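Local atomic coordinates of probable serine protease HTRA3 (Homo sapiens, PDB entry 2P3W), a protein that is probably a secreted HtrA-family serine protease, whose PDZ domain, the part modelled here, binds hydrophobic C-terminal peptides. Residues Glu75-Val87 / Asp92-Met104. Sequence-based numbering, arbitrary orientation.
Sequences EAVLTESPLLLEV and DDLLFSIAPEVVM
L83, L85 and V87 pair with I98, F96 and L94 as the hydrogen-bonded pairs of an antiparallel beta hairpin, each pair joined by two backbone bonds. At the end near the turn they lie in the carbonyl planes, as in V87 N to L94 O at 2.8 Å; at the far end L83 N meets I98 O from above its carbonyl plane, 49° out of it. Between and just beyond them, CA-H groups of L84, E86, D93, L95 and S97 lean on the carbonyl oxygens opposite.

Apolar contacts differ on the two faces. On the face of L83, L85 and V87, the F96 ring turns its edge to V87: V87 CB lies in the ring plane, and V87 CG2 comes 3.8 Å from F96 CD2. L85 CD1 touches I98 CG1 at 4.0 Å, the two side chains crossing at about a right angle. On the other face, L95, its CG opposite the backbone N (chi1 -174°) and its chain turned again at chi2, lays CD1 3.5 Å from L85 O. The carboxylates of E86 and D93, their planes turned 57° to each other, both form salt bridges with R88, the next residue of the strand after V87, which probably offsets their like charge.

Beyond the paired strands, P82 CB meets A99 CB at 4.0 Å, and P100 tucks its ring under the helix end, with CG 3.7 Å from E80 O. One water joins S81 OG to P100 O, donating to the carbonyl. The peptide bond before P82 is cis.

The hairpin belongs to the PDZ sheet: strand 83-89 also pairs with strand 58-62, L83 and L85 packing on V62. Past P100, E101 and V103 pair with strand 5-7, while V77 on helix 70-79 packs against V112 of the second subunit, the last residue of the engineered phage-derived ligand, consistent with the PDZ peptide-binding groove.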
ATOM      1  N   GLU A  75      -5.730  13.963   6.324  1.00 19.91           N
ATOM      2  CA  GLU A  75      -5.899  14.656   7.604  1.00 17.43           C
ATOM      3  C   GLU A  75      -6.968  13.957   8.464  1.00 17.72           C
ATOM      4  O   GLU A  75      -6.810  13.810   9.676  1.00 17.75           O
ATOM      5  CB  GLU A  75      -6.254  16.135   7.381  1.00 20.83           C
ATOM      6  CG  GLU A  75      -6.606  16.943   8.633  1.00 30.13           C
ATOM      7  CD  GLU A  75      -5.408  17.390   9.444  1.00 38.93           C
ATOM      8  OE1 GLU A  75      -4.341  16.734   9.383  1.00 42.97           O
ATOM      9  OE2 GLU A  75      -5.544  18.430  10.148  1.00 47.88           O
ATOM     10  N   ALA A  76      -8.063  13.533   7.843  1.00 17.20           N
ATOM     11  CA  ALA A  76      -9.108  12.786   8.588  1.00 18.05           C
ATOM     12  C   ALA A  76      -8.601  11.471   9.172  1.00 16.81           C
ATOM     13  O   ALA A  76      -8.881  11.146  10.327  1.00 16.48           O
ATOM     14  CB  ALA A  76     -10.303  12.551   7.733  1.00 17.69           C
ATOM     15  N   VAL A  77      -7.847  10.712   8.389  1.00 15.87           N
ATOM     16  CA  VAL A  77      -7.237   9.468   8.872  1.00 16.32           C
ATOM     17  C   VAL A  77      -6.304   9.706  10.068  1.00 16.60           C
ATOM     18  O   VAL A  77      -6.222   8.903  10.978  1.00 18.86           O
ATOM     19  CB  VAL A  77      -6.485   8.763   7.732  1.00 17.55           C
ATOM     20  CG1 VAL A  77      -5.726   7.612   8.216  1.00 16.79           C
ATOM     21  CG2 VAL A  77      -7.465   8.316   6.670  1.00 18.46           C
ATOM     22  N   LEU A  78      -5.632  10.832  10.052  1.00 18.14           N
ATOM     23  CA  LEU A  78      -4.683  11.192  11.100  1.00 21.40           C
ATOM     24  C   LEU A  78      -5.378  11.632  12.364  1.00 22.39           C
ATOM     25  O   LEU A  78      -4.810  11.501  13.456  1.00 23.91           O
ATOM     26  CB  LEU A  78      -3.807  12.336  10.574  1.00 20.45           C
ATOM     27  CG  LEU A  78      -2.667  12.866  11.437  1.00 25.86           C
ATOM     28  CD1 LEU A  78      -1.644  11.760  11.782  1.00 26.12           C
ATOM     29  CD2 LEU A  78      -2.000  14.041  10.731  1.00 28.93           C
ATOM     30  N   THR A  79      -6.593  12.171  12.235  1.00 19.27           N
ATOM     31  CA  THR A  79      -7.213  12.899  13.342  1.00 16.87           C
ATOM     32  C   THR A  79      -8.522  12.342  13.928  1.00 19.52           C
ATOM     33  O   THR A  79      -8.843  12.630  15.097  1.00 22.81           O
ATOM     34  CB  THR A  79      -7.427  14.399  12.965  1.00 23.06           C
ATOM     35  OG1 THR A  79      -8.337  14.509  11.872  1.00 32.02           O
ATOM     36  CG2 THR A  79      -6.122  15.046  12.565  1.00 20.51           C
ATOM     37  N   GLU A  80      -9.285  11.611  13.128  1.00 17.02           N
ATOM     38  CA  GLU A  80     -10.603  11.150  13.519  1.00 18.13           C
ATOM     39  C   GLU A  80     -10.659   9.618  13.523  1.00 16.92           C
ATOM     40  O   GLU A  80      -9.924   8.946  12.827  1.00 17.00           O
ATOM     41  CB  GLU A  80     -11.622  11.690  12.555  1.00 24.77           C
ATOM     42  CG  GLU A  80     -11.712  13.222  12.641  1.00 26.41           C
ATOM     43  CD  GLU A  80     -12.518  13.779  11.512  1.00 29.17           C
ATOM     44  OE1 GLU A  80     -13.759  13.733  11.602  1.00 30.49           O
ATOM     45  OE2 GLU A  80     -11.898  14.272  10.538  1.00 33.01           O
ATOM     46  N   SER A  81     -11.533   9.088  14.373  1.00 16.86           N
ATOM     47  CA  SER A  81     -11.716   7.664  14.498  1.00 16.02           C
ATOM     48  C   SER A  81     -13.066   7.333  15.132  1.00 15.09           C
ATOM     49  O   SER A  81     -13.384   7.824  16.246  1.00 16.73           O
ATOM     50  CB  SER A  81     -10.614   7.068  15.367  1.00 19.30           C
ATOM     51  OG  SER A  81     -10.681   5.641  15.354  1.00 16.98           O
ATOM     52  N   PRO A  82     -13.879   6.499  14.449  1.00 16.51           N
ATOM     53  CA  PRO A  82     -13.720   5.947  13.119  1.00 15.86           C
ATOM     54  C   PRO A  82     -14.104   7.035  12.119  1.00 16.39           C
ATOM     55  O   PRO A  82     -14.495   8.135  12.523  1.00 16.99           O
ATOM     56  CB  PRO A  82     -14.739   4.803  13.083  1.00 15.20           C
ATOM     57  CG  PRO A  82     -15.824   5.316  13.968  1.00 17.10           C
ATOM     58  CD  PRO A  82     -15.138   6.073  15.071  1.00 18.29           C
ATOM     59  N   LEU A  83     -14.056   6.688  10.846  1.00 15.73           N
ATOM     60  CA  LEU A  83     -14.457   7.547   9.740  1.00 15.85           C
ATOM     61  C   LEU A  83     -15.727   6.987   9.101  1.00 15.57           C
ATOM     62  O   LEU A  83     -15.731   5.840   8.603  1.00 19.44           O
ATOM     63  CB  LEU A  83     -13.345   7.586   8.689  1.00 18.46           C
ATOM     64  CG  LEU A  83     -11.932   8.039   9.125  1.00 20.62           C
ATOM     65  CD1 LEU A  83     -11.048   8.175   7.875  1.00 19.70           C
ATOM     66  CD2 LEU A  83     -12.006   9.310   9.844  1.00 19.44           C
ATOM     67  N   LEU A  84     -16.785   7.803   9.096  1.00 16.80           N
ATOM     68  CA  LEU A  84     -18.005   7.489   8.358  1.00 18.24           C
ATOM     69  C   LEU A  84     -17.816   7.988   6.929  1.00 18.68           C
ATOM     70  O   LEU A  84     -17.895   9.179   6.664  1.00 18.14           O
ATOM     71  CB  LEU A  84     -19.219   8.112   9.055  1.00 19.93           C
ATOM     72  CG  LEU A  84     -19.508   7.612  10.475  1.00 22.56           C
ATOM     73  CD1 LEU A  84     -20.503   8.506  11.173  1.00 27.40           C
ATOM     74  CD2 LEU A  84     -20.011   6.181  10.467  1.00 24.41           C
ATOM     75  N   LEU A  85     -17.558   7.052   6.016  1.00 18.42           N
ATOM     76  CA  LEU A  85     -17.175   7.385   4.645  1.00 16.10           C
ATOM     77  C   LEU A  85     -18.345   7.137   3.712  1.00 18.73           C
ATOM     78  O   LEU A  85     -18.866   6.029   3.686  1.00 20.92           O
ATOM     79  CB  LEU A  85     -15.970   6.557   4.197  1.00 17.24           C
ATOM     80  CG  LEU A  85     -14.654   6.764   4.985  1.00 18.64           C
ATOM     81  CD1 LEU A  85     -13.530   5.914   4.479  1.00 22.89           C
ATOM     82  CD2 LEU A  85     -14.262   8.230   4.964  1.00 17.18           C
ATOM     83  N   GLU A  86     -18.730   8.173   2.974  1.00 19.43           N
ATOM     84  CA  GLU A  86     -19.769   8.116   1.950  1.00 16.89           C
ATOM     85  C   GLU A  86     -19.086   7.806   0.631  1.00 16.65           C
ATOM     86  O   GLU A  86     -18.166   8.518   0.218  1.00 19.28           O
ATOM     87  CB  GLU A  86     -20.463   9.482   1.866  1.00 25.45           C
ATOM     88  CG  GLU A  86     -21.739   9.615   1.003  1.00 30.58           C
ATOM     89  CD  GLU A  86     -22.461  10.966   1.249  1.00 29.88           C
ATOM     90  OE1 GLU A  86     -22.775  11.304   2.417  1.00 35.26           O
ATOM     91  OE2 GLU A  86     -22.695  11.712   0.277  1.00 37.03           O
ATOM     92  N   VAL A  87     -19.545   6.751  -0.028  1.00 16.43           N
ATOM     93  CA  VAL A  87     -18.906   6.242  -1.226  1.00 17.25           C
ATOM     94  C   VAL A  87     -19.919   6.136  -2.369  1.00 15.50           C
ATOM     95  O   VAL A  87     -21.069   5.761  -2.182  1.00 17.70           O
ATOM     96  CB  VAL A  87     -18.300   4.837  -0.945  1.00 18.38           C
ATOM     97  CG1 VAL A  87     -18.115   4.015  -2.220  1.00 21.59           C
ATOM     98  CG2 VAL A  87     -16.998   4.946  -0.116  1.00 21.66           C
ATOM     99  N   ASP A  92     -24.672   3.157  -7.104  1.00 14.96           N
ATOM    100  CA  ASP A  92     -24.975   2.948  -5.700  1.00 17.07           C
ATOM    101  C   ASP A  92     -24.285   4.004  -4.816  1.00 14.02           C
ATOM    102  O   ASP A  92     -23.205   4.475  -5.124  1.00 19.18           O
ATOM    103  CB  ASP A  92     -24.548   1.544  -5.260  1.00 19.74           C
ATOM    104  CG  ASP A  92     -25.452   0.450  -5.823  1.00 27.58           C
ATOM    105  OD1 ASP A  92     -26.521   0.762  -6.388  1.00 32.37           O
ATOM    106  OD2 ASP A  92     -25.077  -0.730  -5.680  1.00 37.37           O
ATOM    107  N   ASP A  93     -24.965   4.346  -3.734  1.00 13.87           N
ATOM    108  CA  ASP A  93     -24.522   5.299  -2.713  1.00 13.60           C
ATOM    109  C   ASP A  93     -24.429   4.484  -1.424  1.00 16.41           C
ATOM    110  O   ASP A  93     -25.438   3.909  -0.973  1.00 18.00           O
ATOM    111  CB  ASP A  93     -25.587   6.381  -2.645  1.00 16.59           C
ATOM    112  CG  ASP A  93     -25.315   7.498  -1.621  1.00 18.33           C
ATOM    113  OD1 ASP A  93     -24.252   7.509  -0.964  1.00 27.43           O
ATOM    114  OD2 ASP A  93     -26.227   8.390  -1.526  1.00 20.30           O
ATOM    115  N   LEU A  94     -23.232   4.410  -0.857  1.00 14.50           N
ATOM    116  CA  LEU A  94     -22.953   3.532   0.267  1.00 13.48           C
ATOM    117  C   LEU A  94     -22.328   4.281   1.435  1.00 18.44           C
ATOM    118  O   LEU A  94     -21.579   5.237   1.224  1.00 16.92           O
ATOM    119  CB  LEU A  94     -21.987   2.432  -0.188  1.00 17.68           C
ATOM    120  CG  LEU A  94     -22.490   1.509  -1.299  1.00 16.71           C
ATOM    121  CD1 LEU A  94     -21.318   0.704  -1.855  1.00 19.79           C
ATOM    122  CD2 LEU A  94     -23.558   0.604  -0.814  1.00 20.24           C
ATOM    123  N   LEU A  95     -22.602   3.821   2.653  1.00 16.38           N
ATOM    124  CA  LEU A  95     -21.949   4.347   3.870  1.00 15.94           C
ATOM    125  C   LEU A  95     -21.156   3.252   4.592  1.00 16.67           C
ATOM    126  O   LEU A  95     -21.673   2.169   4.828  1.00 16.69           O
ATOM    127  CB  LEU A  95     -22.973   4.967   4.831  1.00 17.03           C
ATOM    128  CG  LEU A  95     -22.466   5.699   6.090  1.00 17.89           C
ATOM    129  CD1 LEU A  95     -21.545   6.869   5.736  1.00 23.55           C
ATOM    130  CD2 LEU A  95     -23.606   6.197   6.913  1.00 16.99           C
ATOM    131  N   PHE A  96     -19.888   3.544   4.911  1.00 15.57           N
ATOM    132  CA  PHE A  96     -18.984   2.606   5.595  1.00 18.13           C
ATOM    133  C   PHE A  96     -18.485   3.275   6.885  1.00 17.38           C
ATOM    134  O   PHE A  96     -18.395   4.486   6.950  1.00 20.71           O
ATOM    135  CB  PHE A  96     -17.770   2.261   4.734  1.00 19.42           C
ATOM    136  CG  PHE A  96     -18.104   1.554   3.450  1.00 20.07           C
ATOM    137  CD1 PHE A  96     -18.398   0.215   3.446  1.00 24.87           C
ATOM    138  CD2 PHE A  96     -18.194   2.258   2.259  1.00 21.35           C
ATOM    139  CE1 PHE A  96     -18.752  -0.446   2.263  1.00 25.75           C
ATOM    140  CE2 PHE A  96     -18.528   1.596   1.068  1.00 22.10           C
ATOM    141  CZ  PHE A  96     -18.802   0.247   1.078  1.00 21.81           C
ATOM    142  N   SER A  97     -18.236   2.474   7.921  1.00 18.66           N
ATOM    143  CA  SER A  97     -17.596   3.002   9.121  0.50 16.55           C
ATOM    144  C   SER A  97     -16.267   2.290   9.272  1.00 15.96           C
ATOM    145  O   SER A  97     -16.176   1.115   9.553  1.00 19.79           O
ATOM    146  CB  SER A  97     -18.448   2.897  10.377  0.50 15.11           C
ATOM    147  OG  SER A  97     -17.781   3.578  11.428  0.50 15.69           O
ATOM    148  N   ILE A  98     -15.225   3.051   8.987  1.00 15.65           N
ATOM    149  CA  ILE A  98     -13.880   2.513   8.841  1.00 16.44           C
ATOM    150  C   ILE A  98     -13.018   3.101   9.932  1.00 16.19           C
ATOM    151  O   ILE A  98     -12.683   4.284   9.897  1.00 16.83           O
ATOM    152  CB  ILE A  98     -13.231   2.876   7.463  1.00 17.13           C
ATOM    153  CG1 ILE A  98     -14.131   2.435   6.278  1.00 16.04           C
ATOM    154  CG2 ILE A  98     -11.860   2.269   7.372  1.00 17.17           C
ATOM    155  CD1 ILE A  98     -14.433   0.948   6.230  1.00 16.83           C
ATOM    156  N   ALA A  99     -12.666   2.282  10.925  1.00 16.86           N
ATOM    157  CA  ALA A  99     -11.752   2.715  11.978  1.00 14.39           C
ATOM    158  C   ALA A  99     -10.283   2.604  11.571  1.00 13.74           C
ATOM    159  O   ALA A  99      -9.815   1.494  11.284  1.00 16.62           O
ATOM    160  CB  ALA A  99     -11.993   1.848  13.247  1.00 14.21           C
ATOM    161  N   PRO A 100      -9.540   3.732  11.540  1.00 15.21           N
ATOM    162  CA  PRO A 100      -8.105   3.603  11.231  1.00 15.20           C
ATOM    163  C   PRO A 100      -7.407   2.671  12.209  1.00 16.54           C
ATOM    164  O   PRO A 100      -7.637   2.753  13.397  1.00 16.81           O
ATOM    165  CB  PRO A 100      -7.568   5.049  11.363  1.00 18.21           C
ATOM    166  CG  PRO A 100      -8.775   5.916  11.092  1.00 17.03           C
ATOM    167  CD  PRO A 100      -9.954   5.142  11.693  1.00 15.25           C
ATOM    168  N   GLU A 101      -6.616   1.755  11.678  1.00 16.67           N
ATOM    169  CA  GLU A 101      -5.737   0.874  12.455  1.00 17.20           C
ATOM    170  C   GLU A 101      -4.516   1.644  12.915  1.00 17.14           C
ATOM    171  O   GLU A 101      -3.958   2.430  12.166  1.00 18.47           O
ATOM    172  CB  GLU A 101      -5.316  -0.301  11.580  1.00 18.36           C
ATOM    173  CG  GLU A 101      -4.477  -1.351  12.267  1.00 22.07           C
ATOM    174  CD  GLU A 101      -4.423  -2.688  11.485  1.00 29.57           C
ATOM    175  OE1 GLU A 101      -5.293  -2.972  10.596  1.00 25.29           O
ATOM    176  OE2 GLU A 101      -3.457  -3.451  11.751  1.00 32.33           O
ATOM    177  N   VAL A 102      -4.120   1.437  14.170  1.00 17.12           N
ATOM    178  CA  VAL A 102      -2.981   2.130  14.742  1.00 15.95           C
ATOM    179  C   VAL A 102      -1.848   1.134  15.011  1.00 15.93           C
ATOM    180  O   VAL A 102      -2.047   0.090  15.655  1.00 17.06           O
ATOM    181  CB  VAL A 102      -3.363   2.826  16.064  1.00 16.06           C
ATOM    182  CG1 VAL A 102      -2.190   3.663  16.573  1.00 17.13           C
ATOM    183  CG2 VAL A 102      -4.627   3.712  15.863  1.00 20.74           C
ATOM    184  N   VAL A 103      -0.659   1.455  14.502  1.00 14.25           N
ATOM    185  CA  VAL A 103       0.538   0.623  14.717  1.00 15.30           C
ATOM    186  C   VAL A 103       1.582   1.454  15.438  1.00 16.59           C
ATOM    187  O   VAL A 103       1.885   2.562  15.043  1.00 19.52           O
ATOM    188  CB  VAL A 103       1.115   0.084  13.374  1.00 20.56           C
ATOM    189  CG1 VAL A 103       2.258  -0.890  13.619  1.00 23.37           C
ATOM    190  CG2 VAL A 103       0.021  -0.585  12.549  1.00 22.37           C
ATOM    191  N   MET A 104       2.145   0.878  16.493  1.00 17.64           N
ATOM    192  CA  MET A 104       3.097   1.558  17.350  1.00 18.61           C
ATOM    193  C   MET A 104       4.550   1.162  17.064  1.00 16.79           C
ATOM    194  O   MET A 104       4.838   0.184  16.340  1.00 20.92           O
ATOM    195  CB  MET A 104       2.746   1.247  18.795  1.00 20.62           C
ATOM    196  CG  MET A 104       1.331   1.583  19.127  1.00 19.45           C
ATOM    197  SD  MET A 104       0.996   1.261  20.836  1.00 23.14           S
ATOM    198  CE  MET A 104       1.986   2.533  21.631  1.00 21.39           C
TER
HETATM  199  O   HOH W   1      -8.167   4.714  15.219  1.00 15.93           O